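Side-chain contacts in phosphodiesterase (Salpingoeca rosetta, PDB 7CJ3), which binds retinal within a bundle of membrane-spanning helices of the microbial rhodopsin type, modelled here as the transmembrane domain alone: residues Q122-W127 and I248-G253; A132-T137 and V259-A264; V156-T161 and Y192-L197. One frame throughout, in Å; residues are numbered along the deposited sequence.

Contact 1 of 3, residues Q122-W127 and I248-G253; sequences QGNPVW and IDFQVG
Asn-124, which lies against Phe-250, sits in a turn tied down by Asp-119. OD1 of Asp-119 accepts hydrogen bonds from the backbone N of both Gln-122 and Asn-124. The turn belongs to the short beta hairpin between helices 86-111 and 128-149, as in bacteriorhodopsin. Strand 125-126 pairs with strand 117-118 there. Phe-250 stands in the first turn of helix 250-277, just after the N-cap residue Asp-249. Its CG is anti to the backbone N (chi1 -172°), which carries the ring out to the hairpin.

Three residues of the hairpin, Asn-124, Pro-125 and Trp-127, follow the ring from root to end. The amide of Asn-124 slides past the root, with ND2 3.3 Å from CD1 of Phe-250. Amide and ring planes are 51° apart, so the two flat groups are not stacked. Pro-125 covers one ring face. Pro-125 CD makes a CH-pi contact 3.8 Å from the centroid of the Phe-250 ring. Pro-125 CG is 3.6 Å from Phe-250 CZ. At the far end, NE1 of Trp-127 meets the ring edge, 3.9 Å from CZ of Phe-250. The indole and the phenyl ring are oblique, with planes at 53°. CB of Pro-125 also lies over a face of the indole, so the proline serves both rings.

Phe-55 and Leu-58 add further apolar cover to Phe-250. Trp-127 NE1 is hydrogen-bonded outside the two segments, and Gln-122 NE2 bonds to Arg-244 O. The hairpin meets the helix start through van der Waals and CH-pi contacts on one phenyl ring, an amide and a carbonyl oxygen among them, while hydrogen bonds to Asp-119 shape the turn.

Contact 2 of 3, residues A132-T137 and V259-A264; sequences AEWIIT and VADYAA. With RET (retinal), chain K; OLC ((2R)-2,3-dihydroxypropyl (9Z)-octadec-9-enoate), chain L.
The retinal pocket of this rhodopsin-type bundle contains Asp-261 of helix 250-277 and Trp-134 of helix 128-149. Glu-133 faces Asp-261 beside it. The two carboxylates come from opposite directions and are nearly coplanar. Glu-133 OE1 is 2.9 Å from Asp-261 OD2, two acidic groups brought close and not counted as a hydrogen bond. Lys-265 reaches both and probably offsets their charge: its NZ is hydrogen-bonded to Asp-261 OD1 and weakly to Glu-133 OE2. By its place in the family, Lys-265 is probably the retinal-linked lysine, and the pair would then be its counterions.

OD2 of Asp-261 has its strongest partner in Tyr-106 OH. Trp-134 NE1 gives Asp-261 OD2 a weak bond at 3.4 Å, and OD2 lies at the indole edge, in the ring plane. The carboxylate itself is turned 76° to the indole.

One turn on, Thr-137 OG1 donates to Glu-133 O at 2.6 Å, from above the carbonyl plane, and the Thr-137 backbone N shares that acceptor. Away from the pocket, Tyr-262 packs on a bound monoolein, (2R)-2,3-dihydroxypropyl (9Z)-octadec-9-enoate, and on Phe-71 of the second subunit. Retinal passes over a face of the Trp-134 ring, its C12 lying 3.6 Å above the indole plane.

Contact 3 of 3, residues V156-T161 and Y192-L197; sequences VSDIAT and YIYVML. With OLC ((2R)-2,3-dihydroxypropyl (9Z)-octadec-9-enoate), chain O; RET (retinal), chain K.
Asp-158 meets Tyr-194 where helices 153-173 and 178-207, neighbours in the rhodopsin-type bundle, run past each other. The two short segments are antiparallel, at 149°, with axes 9.8 Å apart. Asp-158 holds its CG anti to the backbone N (chi1 -175°), and this swings the carboxylate across to the other helix. Tyr-194 OH donates to Asp-158 OD2 at 2.7 Å. It arrives on the syn side of that oxygen, 29° out of the carboxylate plane. The carboxylate stands nearly at right angles to the ring, and OD2 lies at the ring edge.

Next comes Ile-159, which uses two branches. Ile-159 CD1 lies 3.6 Å from Tyr-194 CE2, obliquely to the ring. Ile-159 CG2 slides past Val-195 and lies 3.5 Å from CG1 of that residue. The nearest CA pair is also here, Ile-159 CA to Val-195 CA at 5.5 Å. Leu-142 of helix 128-149 also touches Ile-159. Ala-160 turns away and packs on Pro-139 of that same helix.

Thr-161 closes the segment with an intrahelical bond from its OG1 to Ser-157 O. The Thr-161 backbone N reaches the same oxygen from the opposite face.

On the second helix, the chain of a bound monoolein passes the edge of the Tyr-194 ring. Tyr-192 belongs to the retinal pocket, and its CB is 3.4 Å from retinal C18.

Along the chain, segment 122-127 comes first, in the hairpin, and 132-137 follows on helix 128-149. Contact 3 comes next and closes a loop of 30 residues, mostly helical, tying helices 153-173 and 178-207 together. The chain returns at 248-253, just before and in the start of helix 250-277, closing the loop of contact 1, and 259-264 closes that of contact 2. Contacts 1 and 2 therefore cross, and contact 3 is nested inside both of their loops. Contact 1 ties the hairpin to the start of the last helix. Contact 2 joins that helix to helix 128-149 near the chain centre, about 17 Å from contact 1 between centres. Contacts 2 and 3 both touch retinal, from different parts of the bundle.

Contact 1 of 3, residues Q122-W127 and I248-G253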
loop_
_atom_site.group_PDB
_atom_site.type_symbol
_atom_site.label_atom_id
_atom_site.label_comp_id
_atom_site.label_asym_id
_atom_site.label_seq_id
_atom_site.Cartn_x
_atom_site.Cartn_y
_atom_site.Cartn_z
ATOM N N GLN B 122 -30.680 -7.459 0.350
ATOM C CA GLN B 122 -30.086 -8.546 1.199
ATOM C C GLN B 122 -30.149 -8.198 2.690
ATOM O O GLN B 122 -29.914 -9.089 3.496
ATOM C CB GLN B 122 -28.625 -8.805 0.811
ATOM C CG GLN B 122 -28.462 -9.586 -0.482
ATOM C CD GLN B 122 -28.484 -8.742 -1.722
ATOM O OE1 GLN B 122 -28.069 -7.580 -1.731
ATOM N NE2 GLN B 122 -28.938 -9.354 -2.805
ATOM N N GLY B 123 -30.457 -6.951 3.050
ATOM C CA GLY B 123 -30.316 -6.482 4.435
ATOM C C GLY B 123 -28.850 -6.396 4.844
ATOM O O GLY B 123 -28.554 -6.540 6.051
ATOM N N ASN B 124 -27.970 -6.172 3.862
ATOM C CA ASN B 124 -26.513 -5.942 4.025
ATOM C C ASN B 124 -26.326 -4.498 4.444
ATOM O O ASN B 124 -27.171 -3.657 4.165
ATOM C CB ASN B 124 -25.727 -6.233 2.735
ATOM C CG ASN B 124 -25.396 -7.703 2.533
ATOM O OD1 ASN B 124 -25.541 -8.505 3.445
ATOM N ND2 ASN B 124 -24.952 -8.069 1.349
ATOM N N PRO B 125 -25.214 -4.160 5.133
ATOM C CA PRO B 125 -24.972 -2.766 5.529
ATOM C C PRO B 125 -24.520 -1.865 4.366
ATOM O O PRO B 125 -23.771 -2.290 3.525
ATOM C CB PRO B 125 -23.896 -2.865 6.620
ATOM C CG PRO B 125 -23.258 -4.245 6.453
ATOM C CD PRO B 125 -24.185 -5.099 5.607
ATOM N N VAL B 126 -25.003 -0.629 4.360
ATOM C CA VAL B 126 -24.640 0.454 3.417
ATOM C C VAL B 126 -23.788 1.463 4.191
ATOM O O VAL B 126 -24.331 2.219 5.009
ATOM C CB VAL B 126 -25.909 1.116 2.851
ATOM C CG1 VAL B 126 -25.601 2.089 1.716
ATOM C CG2 VAL B 126 -26.914 0.079 2.412
ATOM N N TRP B 127 -22.480 1.465 3.947
ATOM C CA TRP B 127 -21.503 2.297 4.686
ATOM C C TRP B 127 -21.567 3.715 4.124
ATOM O O TRP B 127 -20.980 3.952 3.012
ATOM C CB TRP B 127 -20.110 1.713 4.545
ATOM C CG TRP B 127 -19.937 0.322 5.071
ATOM C CD1 TRP B 127 -19.376 -0.733 4.402
ATOM C CD2 TRP B 127 -20.226 -0.163 6.395
ATOM N NE1 TRP B 127 -19.308 -1.833 5.211
ATOM C CE2 TRP B 127 -19.833 -1.521 6.434
ATOM C CE3 TRP B 127 -20.757 0.411 7.556
ATOM C CZ2 TRP B 127 -19.976 -2.310 7.579
ATOM C CZ3 TRP B 127 -20.908 -0.379 8.678
ATOM C CH2 TRP B 127 -20.507 -1.714 8.702
ATOM N N ILE B 248 -22.096 -12.732 -5.529
ATOM C CA ILE B 248 -20.997 -12.682 -4.507
ATOM C C ILE B 248 -21.647 -12.353 -3.162
ATOM O O ILE B 248 -22.678 -11.667 -3.181
ATOM C CB ILE B 248 -19.908 -11.652 -4.887
ATOM C CG1 ILE B 248 -20.445 -10.223 -4.980
ATOM C CG2 ILE B 248 -19.226 -12.046 -6.191
ATOM C CD1 ILE B 248 -19.373 -9.195 -5.219
ATOM N N ASP B 249 -21.077 -12.820 -2.049
ATOM C CA ASP B 249 -21.493 -12.424 -0.674
ATOM C C ASP B 249 -20.881 -11.053 -0.331
ATOM O O ASP B 249 -20.095 -10.494 -1.120
ATOM C CB ASP B 249 -21.147 -13.501 0.368
ATOM C CG ASP B 249 -19.665 -13.794 0.617
ATOM O OD1 ASP B 249 -19.064 -14.407 -0.242
ATOM O OD2 ASP B 249 -19.132 -13.429 1.704
ATOM N N PHE B 250 -21.236 -10.519 0.830
ATOM C CA PHE B 250 -20.956 -9.130 1.249
ATOM C C PHE B 250 -19.450 -8.905 1.364
ATOM O O PHE B 250 -18.927 -7.931 0.711
ATOM C CB PHE B 250 -21.647 -8.845 2.582
ATOM C CG PHE B 250 -21.549 -7.391 2.926
ATOM C CD1 PHE B 250 -22.126 -6.442 2.093
ATOM C CD2 PHE B 250 -20.811 -6.976 4.034
ATOM C CE1 PHE B 250 -21.993 -5.092 2.386
ATOM C CE2 PHE B 250 -20.690 -5.625 4.325
ATOM C CZ PHE B 250 -21.282 -4.687 3.501
ATOM N N GLN B 251 -18.799 -9.787 2.150
ATOM C CA GLN B 251 -17.346 -9.744 2.474
ATOM C C GLN B 251 -16.493 -9.805 1.194
ATOM O O GLN B 251 -15.539 -9.017 1.090
ATOM C CB GLN B 251 -16.981 -10.856 3.460
ATOM C CG GLN B 251 -17.642 -10.704 4.809
ATOM C CD GLN B 251 -16.972 -11.437 5.947
ATOM O OE1 GLN B 251 -17.236 -12.601 6.199
ATOM N NE2 GLN B 251 -16.113 -10.752 6.670
ATOM N N VAL B 252 -16.817 -10.678 0.236
ATOM C CA VAL B 252 -16.070 -10.733 -1.060
ATOM C C VAL B 252 -16.169 -9.369 -1.750
ATOM O O VAL B 252 -15.138 -8.870 -2.188
ATOM C CB VAL B 252 -16.555 -11.900 -1.960
ATOM C CG1 VAL B 252 -16.152 -11.709 -3.422
ATOM C CG2 VAL B 252 -16.057 -13.266 -1.460
ATOM N N GLY B 253 -17.360 -8.762 -1.794
ATOM C CA GLY B 253 -17.582 -7.406 -2.346
ATOM C C GLY B 253 -16.786 -6.314 -1.627
ATOM O O GLY B 253 -16.234 -5.413 -2.320
#

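Contact 2 of 3, residues A132-T137 and V259-A264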
loop_
_atom_site.group_PDB
_atom_site.type_symbol
_atom_site.label_atom_id
_atom_site.label_comp_id
_atom_site.label_asym_id
_atom_site.label_seq_id
_atom_site.Cartn_x
_atom_site.Cartn_y
_atom_site.Cartn_z
ATOM N N ALA B 132 -19.547 8.920 1.677
ATOM C CA ALA B 132 -19.048 10.264 2.056
ATOM C C ALA B 132 -17.648 10.522 1.509
ATOM O O ALA B 132 -17.430 11.553 0.885
ATOM C CB ALA B 132 -19.063 10.417 3.558
ATOM N N GLU B 133 -16.706 9.627 1.778
ATOM C CA GLU B 133 -15.346 9.647 1.175
ATOM C C GLU B 133 -15.414 9.840 -0.359
ATOM O O GLU B 133 -14.743 10.750 -0.905
ATOM C CB GLU B 133 -14.666 8.316 1.490
ATOM C CG GLU B 133 -13.279 8.217 0.893
ATOM C CD GLU B 133 -12.939 6.881 0.251
ATOM O OE1 GLU B 133 -13.433 5.840 0.739
ATOM O OE2 GLU B 133 -12.178 6.894 -0.743
ATOM N N TRP B 134 -16.179 8.970 -1.040
ATOM C CA TRP B 134 -16.357 8.984 -2.511
ATOM C C TRP B 134 -16.852 10.367 -2.971
ATOM O O TRP B 134 -16.271 10.908 -3.958
ATOM C CB TRP B 134 -17.267 7.834 -2.980
ATOM C CG TRP B 134 -16.649 6.464 -2.879
ATOM C CD1 TRP B 134 -15.373 6.161 -2.470
ATOM C CD2 TRP B 134 -17.280 5.197 -3.175
ATOM N NE1 TRP B 134 -15.175 4.805 -2.490
ATOM C CE2 TRP B 134 -16.322 4.188 -2.927
ATOM C CE3 TRP B 134 -18.539 4.808 -3.651
ATOM C CZ2 TRP B 134 -16.607 2.834 -3.107
ATOM C CZ3 TRP B 134 -18.804 3.469 -3.867
ATOM C CH2 TRP B 134 -17.856 2.498 -3.551
ATOM N N ILE B 135 -17.839 10.939 -2.276
ATOM C CA ILE B 135 -18.463 12.242 -2.658
ATOM C C ILE B 135 -17.494 13.415 -2.428
ATOM O O ILE B 135 -17.590 14.417 -3.202
ATOM C CB ILE B 135 -19.801 12.425 -1.915
ATOM C CG1 ILE B 135 -20.879 11.551 -2.568
ATOM C CG2 ILE B 135 -20.216 13.900 -1.844
ATOM C CD1 ILE B 135 -22.047 11.186 -1.645
ATOM N N ILE B 136 -16.605 13.332 -1.432
ATOM C CA ILE B 136 -15.562 14.372 -1.214
ATOM C C ILE B 136 -14.416 14.198 -2.213
ATOM O O ILE B 136 -13.913 15.228 -2.687
ATOM C CB ILE B 136 -15.038 14.344 0.221
ATOM C CG1 ILE B 136 -16.158 14.643 1.217
ATOM C CG2 ILE B 136 -13.870 15.294 0.400
ATOM C CD1 ILE B 136 -15.791 14.302 2.651
ATOM N N THR B 137 -14.008 12.968 -2.532
ATOM C CA THR B 137 -12.766 12.689 -3.301
ATOM C C THR B 137 -13.003 12.542 -4.821
ATOM O O THR B 137 -12.189 13.070 -5.588
ATOM C CB THR B 137 -12.073 11.454 -2.729
ATOM O OG1 THR B 137 -13.017 10.382 -2.788
ATOM C CG2 THR B 137 -11.601 11.674 -1.309
ATOM N N VAL B 259 -9.675 -2.861 -2.472
ATOM C CA VAL B 259 -8.601 -3.007 -3.496
ATOM C C VAL B 259 -8.814 -1.979 -4.621
ATOM O O VAL B 259 -7.836 -1.330 -5.014
ATOM C CB VAL B 259 -8.528 -4.455 -4.034
ATOM C CG1 VAL B 259 -7.393 -4.631 -5.052
ATOM C CG2 VAL B 259 -8.369 -5.472 -2.903
ATOM N N ALA B 260 -10.050 -1.842 -5.112
ATOM C CA ALA B 260 -10.489 -0.860 -6.141
ATOM C C ALA B 260 -10.228 0.570 -5.669
ATOM O O ALA B 260 -9.590 1.367 -6.415
ATOM C CB ALA B 260 -11.965 -1.036 -6.409
ATOM N N ASP B 261 -10.733 0.902 -4.478
ATOM C CA ASP B 261 -10.580 2.271 -3.927
ATOM C C ASP B 261 -9.096 2.648 -3.967
ATOM O O ASP B 261 -8.752 3.664 -4.587
ATOM C CB ASP B 261 -11.129 2.372 -2.511
ATOM C CG ASP B 261 -11.527 3.787 -2.131
ATOM O OD1 ASP B 261 -11.159 4.724 -2.867
ATOM O OD2 ASP B 261 -12.227 3.946 -1.120
ATOM N N TYR B 262 -8.258 1.810 -3.349
ATOM C CA TYR B 262 -6.798 1.989 -3.257
ATOM C C TYR B 262 -6.219 2.113 -4.667
ATOM O O TYR B 262 -5.490 3.096 -4.933
ATOM C CB TYR B 262 -6.154 0.845 -2.481
ATOM C CG TYR B 262 -4.664 1.034 -2.360
ATOM C CD1 TYR B 262 -4.131 2.030 -1.561
ATOM C CD2 TYR B 262 -3.781 0.256 -3.086
ATOM C CE1 TYR B 262 -2.762 2.230 -1.472
ATOM C CE2 TYR B 262 -2.413 0.430 -2.992
ATOM C CZ TYR B 262 -1.902 1.431 -2.200
ATOM O OH TYR B 262 -0.554 1.625 -2.123
ATOM N N ALA B 263 -6.529 1.137 -5.532
ATOM C CA ALA B 263 -6.038 1.055 -6.921
ATOM C C ALA B 263 -6.372 2.365 -7.635
ATOM O O ALA B 263 -5.445 2.975 -8.183
ATOM C CB ALA B 263 -6.658 -0.120 -7.625
ATOM N N ALA B 264 -7.638 2.796 -7.608
ATOM C CA ALA B 264 -8.106 3.995 -8.335
ATOM C C ALA B 264 -7.218 5.189 -7.993
ATOM O O ALA B 264 -6.826 5.929 -8.934
ATOM C CB ALA B 264 -9.545 4.293 -8.002
HETATM C C1 RET K . -22.035 3.203 -7.531
HETATM C C2 RET K . -23.552 3.008 -7.555
HETATM C C3 RET K . -24.039 2.209 -8.680
HETATM C C4 RET K . -23.600 2.804 -10.001
HETATM C C5 RET K . -22.237 3.438 -10.000
HETATM C C6 RET K . -21.446 3.518 -8.903
HETATM C C7 RET K . -20.051 3.955 -9.063
HETATM C C8 RET K . -19.106 4.244 -8.084
HETATM C C9 RET K . -17.841 4.882 -8.243
HETATM C C10 RET K . -16.984 5.166 -7.149
HETATM C C11 RET K . -15.657 5.612 -7.173
HETATM C C12 RET K . -14.760 5.788 -6.126
HETATM C C13 RET K . -13.449 6.290 -6.191
HETATM C C14 RET K . -12.717 6.497 -5.036
HETATM C C15 RET K . -11.620 7.448 -4.878
HETATM C C16 RET K . -21.810 4.372 -6.555
HETATM C C17 RET K . -21.401 1.930 -6.939
HETATM C C18 RET K . -21.871 3.973 -11.369
HETATM C C19 RET K . -17.339 5.274 -9.599
HETATM C C20 RET K . -12.870 6.564 -7.545
HETATM C C18 OLC L . -3.297 -2.325 -1.519
HETATM C C10 OLC L . -8.806 -7.010 0.763
HETATM C C9 OLC L . -8.418 -8.113 0.096
HETATM C C17 OLC L . -4.395 -2.009 -0.506
HETATM C C11 OLC L . -7.947 -6.252 1.746
HETATM C C8 OLC L . -7.020 -8.643 0.316
HETATM C C24 OLC L . -12.512 -17.509 5.968
HETATM C C16 OLC L . -4.128 -2.826 0.702
HETATM C C12 OLC L . -8.047 -4.843 1.304
HETATM C C7 OLC L . -6.738 -9.759 -0.638
HETATM C C15 OLC L . -4.427 -4.290 0.376
HETATM C C13 OLC L . -6.731 -4.138 1.363
HETATM C C6 OLC L . -7.759 -10.875 -0.459
HETATM C C14 OLC L . -5.907 -4.637 0.210
HETATM C C5 OLC L . -7.833 -11.534 0.896
HETATM C C4 OLC L . -9.280 -11.569 1.288
HETATM C C3 OLC L . -9.449 -12.416 2.545
HETATM C C2 OLC L . -9.233 -13.894 2.293
HETATM C C21 OLC L . -11.454 -16.635 3.960
HETATM C C1 OLC L . -10.439 -14.618 2.821
HETATM C C22 OLC L . -11.456 -16.494 5.468
HETATM O O19 OLC L . -11.528 -14.057 2.730
HETATM O O25 OLC L . -13.053 -17.159 7.259
HETATM O O23 OLC L . -10.097 -16.660 6.018
HETATM O O20 OLC L . -10.313 -15.947 3.440
#

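Contact 3 of 3, residues V156-T161 and Y192-L197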
loop_
_atom_site.group_PDB
_atom_site.type_symbol
_atom_site.label_atom_id
_atom_site.label_comp_id
_atom_site.label_asym_id
_atom_site.label_seq_id
_atom_site.Cartn_x
_atom_site.Cartn_y
_atom_site.Cartn_z
ATOM N N VAL B 156 -15.555 20.522 -16.583
ATOM C CA VAL B 156 -14.989 19.829 -15.391
ATOM C C VAL B 156 -16.046 19.824 -14.289
ATOM O O VAL B 156 -16.277 18.769 -13.660
ATOM C CB VAL B 156 -13.719 20.568 -14.946
ATOM C CG1 VAL B 156 -13.188 20.009 -13.635
ATOM C CG2 VAL B 156 -12.661 20.570 -16.034
ATOM N N SER B 157 -16.662 20.995 -14.103
ATOM C CA SER B 157 -17.743 21.297 -13.130
ATOM C C SER B 157 -18.923 20.328 -13.305
ATOM O O SER B 157 -19.467 19.818 -12.287
ATOM C CB SER B 157 -18.162 22.730 -13.303
ATOM O OG SER B 157 -18.924 23.176 -12.197
ATOM N N ASP B 158 -19.299 20.077 -14.561
ATOM C CA ASP B 158 -20.559 19.384 -14.930
ATOM C C ASP B 158 -20.398 17.881 -14.660
ATOM O O ASP B 158 -21.398 17.242 -14.236
ATOM C CB ASP B 158 -20.975 19.798 -16.344
ATOM C CG ASP B 158 -22.309 19.259 -16.814
ATOM O OD1 ASP B 158 -23.342 19.383 -16.073
ATOM O OD2 ASP B 158 -22.299 18.710 -17.922
ATOM N N ILE B 159 -19.178 17.358 -14.805
ATOM C CA ILE B 159 -18.824 15.930 -14.553
ATOM C C ILE B 159 -18.663 15.699 -13.043
ATOM O O ILE B 159 -19.171 14.680 -12.519
ATOM C CB ILE B 159 -17.495 15.603 -15.266
ATOM C CG1 ILE B 159 -17.519 15.867 -16.774
ATOM C CG2 ILE B 159 -17.075 14.174 -14.997
ATOM C CD1 ILE B 159 -18.717 15.273 -17.449
ATOM N N ALA B 160 -17.987 16.626 -12.362
ATOM C CA ALA B 160 -17.861 16.633 -10.884
ATOM C C ALA B 160 -19.246 16.620 -10.242
ATOM O O ALA B 160 -19.438 15.934 -9.227
ATOM C CB ALA B 160 -17.072 17.830 -10.445
ATOM N N THR B 161 -20.192 17.353 -10.823
ATOM C CA THR B 161 -21.582 17.436 -10.311
ATOM C C THR B 161 -22.268 16.094 -10.556
ATOM O O THR B 161 -22.773 15.508 -9.560
ATOM C CB THR B 161 -22.332 18.631 -10.911
ATOM O OG1 THR B 161 -21.577 19.809 -10.598
ATOM C CG2 THR B 161 -23.749 18.758 -10.391
ATOM N N TYR B 192 -22.653 7.672 -14.957
ATOM C CA TYR B 192 -21.266 7.144 -14.887
ATOM C C TYR B 192 -20.693 6.973 -16.308
ATOM O O TYR B 192 -19.483 7.319 -16.485
ATOM C CB TYR B 192 -21.191 5.859 -14.056
ATOM C CG TYR B 192 -19.836 5.196 -14.129
ATOM C CD1 TYR B 192 -18.790 5.604 -13.302
ATOM C CD2 TYR B 192 -19.580 4.193 -15.055
ATOM C CE1 TYR B 192 -17.538 5.008 -13.376
ATOM C CE2 TYR B 192 -18.338 3.584 -15.129
ATOM C CZ TYR B 192 -17.309 3.996 -14.297
ATOM O OH TYR B 192 -16.091 3.400 -14.396
ATOM N N ILE B 193 -21.490 6.476 -17.280
ATOM C CA ILE B 193 -21.060 6.362 -18.709
ATOM C C ILE B 193 -20.817 7.780 -19.263
ATOM O O ILE B 193 -19.745 8.022 -19.874
ATOM C CB ILE B 193 -22.082 5.611 -19.590
ATOM C CG1 ILE B 193 -22.469 4.232 -19.056
ATOM C CG2 ILE B 193 -21.573 5.500 -21.027
ATOM C CD1 ILE B 193 -21.313 3.289 -18.956
ATOM N N TYR B 194 -21.797 8.677 -19.091
ATOM C CA TYR B 194 -21.712 10.083 -19.541
ATOM C C TYR B 194 -20.402 10.691 -19.014
ATOM O O TYR B 194 -19.678 11.391 -19.765
ATOM C CB TYR B 194 -22.968 10.843 -19.106
ATOM C CG TYR B 194 -22.835 12.343 -19.196
ATOM C CD1 TYR B 194 -23.152 13.032 -20.356
ATOM C CD2 TYR B 194 -22.367 13.071 -18.115
ATOM C CE1 TYR B 194 -22.998 14.408 -20.446
ATOM C CE2 TYR B 194 -22.174 14.439 -18.196
ATOM C CZ TYR B 194 -22.502 15.112 -19.360
ATOM O OH TYR B 194 -22.326 16.464 -19.400
ATOM N N VAL B 195 -20.098 10.418 -17.746
ATOM C CA VAL B 195 -18.917 10.966 -17.021
ATOM C C VAL B 195 -17.629 10.413 -17.646
ATOM O O VAL B 195 -16.718 11.232 -17.970
ATOM C CB VAL B 195 -19.015 10.639 -15.515
ATOM C CG1 VAL B 195 -17.677 10.779 -14.801
ATOM C CG2 VAL B 195 -20.076 11.482 -14.817
ATOM N N MET B 196 -17.524 9.083 -17.776
ATOM C CA MET B 196 -16.292 8.427 -18.289
ATOM C C MET B 196 -16.025 8.873 -19.738
ATOM O O MET B 196 -14.834 8.983 -20.116
ATOM C CB MET B 196 -16.397 6.903 -18.228
ATOM C CG MET B 196 -16.345 6.324 -16.805
ATOM S SD MET B 196 -14.742 6.515 -15.929
ATOM C CE MET B 196 -15.090 8.006 -14.991
ATOM N N LEU B 197 -17.085 9.135 -20.514
ATOM C CA LEU B 197 -16.974 9.483 -21.951
ATOM C C LEU B 197 -16.381 10.885 -22.066
ATOM O O LEU B 197 -15.473 11.080 -22.918
ATOM C CB LEU B 197 -18.349 9.418 -22.632
ATOM C CG LEU B 197 -18.688 8.122 -23.378
ATOM C CD1 LEU B 197 -20.159 8.084 -23.770
ATOM C CD2 LEU B 197 -17.792 7.925 -24.606
HETATM C C18 OLC O . -29.640 0.989 -18.301
HETATM C C10 OLC O . -25.384 7.847 -21.258
HETATM C C9 OLC O . -24.761 8.930 -21.726
HETATM C C17 OLC O . -30.149 1.956 -19.359
HETATM C C11 OLC O . -25.412 6.506 -21.942
HETATM C C8 OLC O . -24.027 8.970 -23.035
HETATM C C24 OLC O . -24.409 13.908 -30.338
HETATM C C16 OLC O . -29.177 3.136 -19.495
HETATM C C12 OLC O . -26.639 5.739 -21.458
HETATM C C7 OLC O . -23.324 10.317 -23.245
HETATM C C15 OLC O . -28.827 3.510 -20.949
HETATM C C13 OLC O . -26.352 4.363 -20.842
HETATM C C6 OLC O . -23.141 10.500 -24.746
HETATM C C14 OLC O . -27.339 3.277 -21.317
HETATM C C5 OLC O . -21.908 11.278 -25.167
HETATM C C4 OLC O . -21.929 12.668 -24.579
HETATM C C3 OLC O . -23.012 13.609 -25.130
HETATM C C2 OLC O . -22.917 13.843 -26.651
HETATM C C21 OLC O . -23.444 16.060 -29.480
HETATM C C1 OLC O . -23.438 15.216 -27.069
HETATM C C22 OLC O . -23.171 14.818 -30.341
HETATM O O19 OLC O . -24.362 15.742 -26.470
HETATM O O25 OLC O . -24.046 12.529 -30.193
HETATM O O23 OLC O . -22.800 15.203 -31.687
HETATM O O20 OLC O . -22.839 15.943 -28.189
HETATM C C1 RET K . -22.035 3.203 -7.531
HETATM C C2 RET K . -23.552 3.008 -7.555
HETATM C C3 RET K . -24.039 2.209 -8.680
HETATM C C4 RET K . -23.600 2.804 -10.001
HETATM C C5 RET K . -22.237 3.438 -10.000
HETATM C C6 RET K . -21.446 3.518 -8.903
HETATM C C7 RET K . -20.051 3.955 -9.063
HETATM C C8 RET K . -19.106 4.244 -8.084
HETATM C C9 RET K . -17.841 4.882 -8.243
HETATM C C10 RET K . -16.984 5.166 -7.149
HETATM C C11 RET K . -15.657 5.612 -7.173
HETATM C C12 RET K . -14.760 5.788 -6.126
HETATM C C13 RET K . -13.449 6.290 -6.191
HETATM C C14 RET K . -12.717 6.497 -5.036
HETATM C C15 RET K . -11.620 7.448 -4.878
HETATM C C16 RET K . -21.810 4.372 -6.555
HETATM C C17 RET K . -21.401 1.930 -6.939
HETATM C C18 RET K . -21.871 3.973 -11.369
HETATM C C19 RET K . -17.339 5.274 -9.599
HETATM C C20 RET K . -12.870 6.564 -7.545
#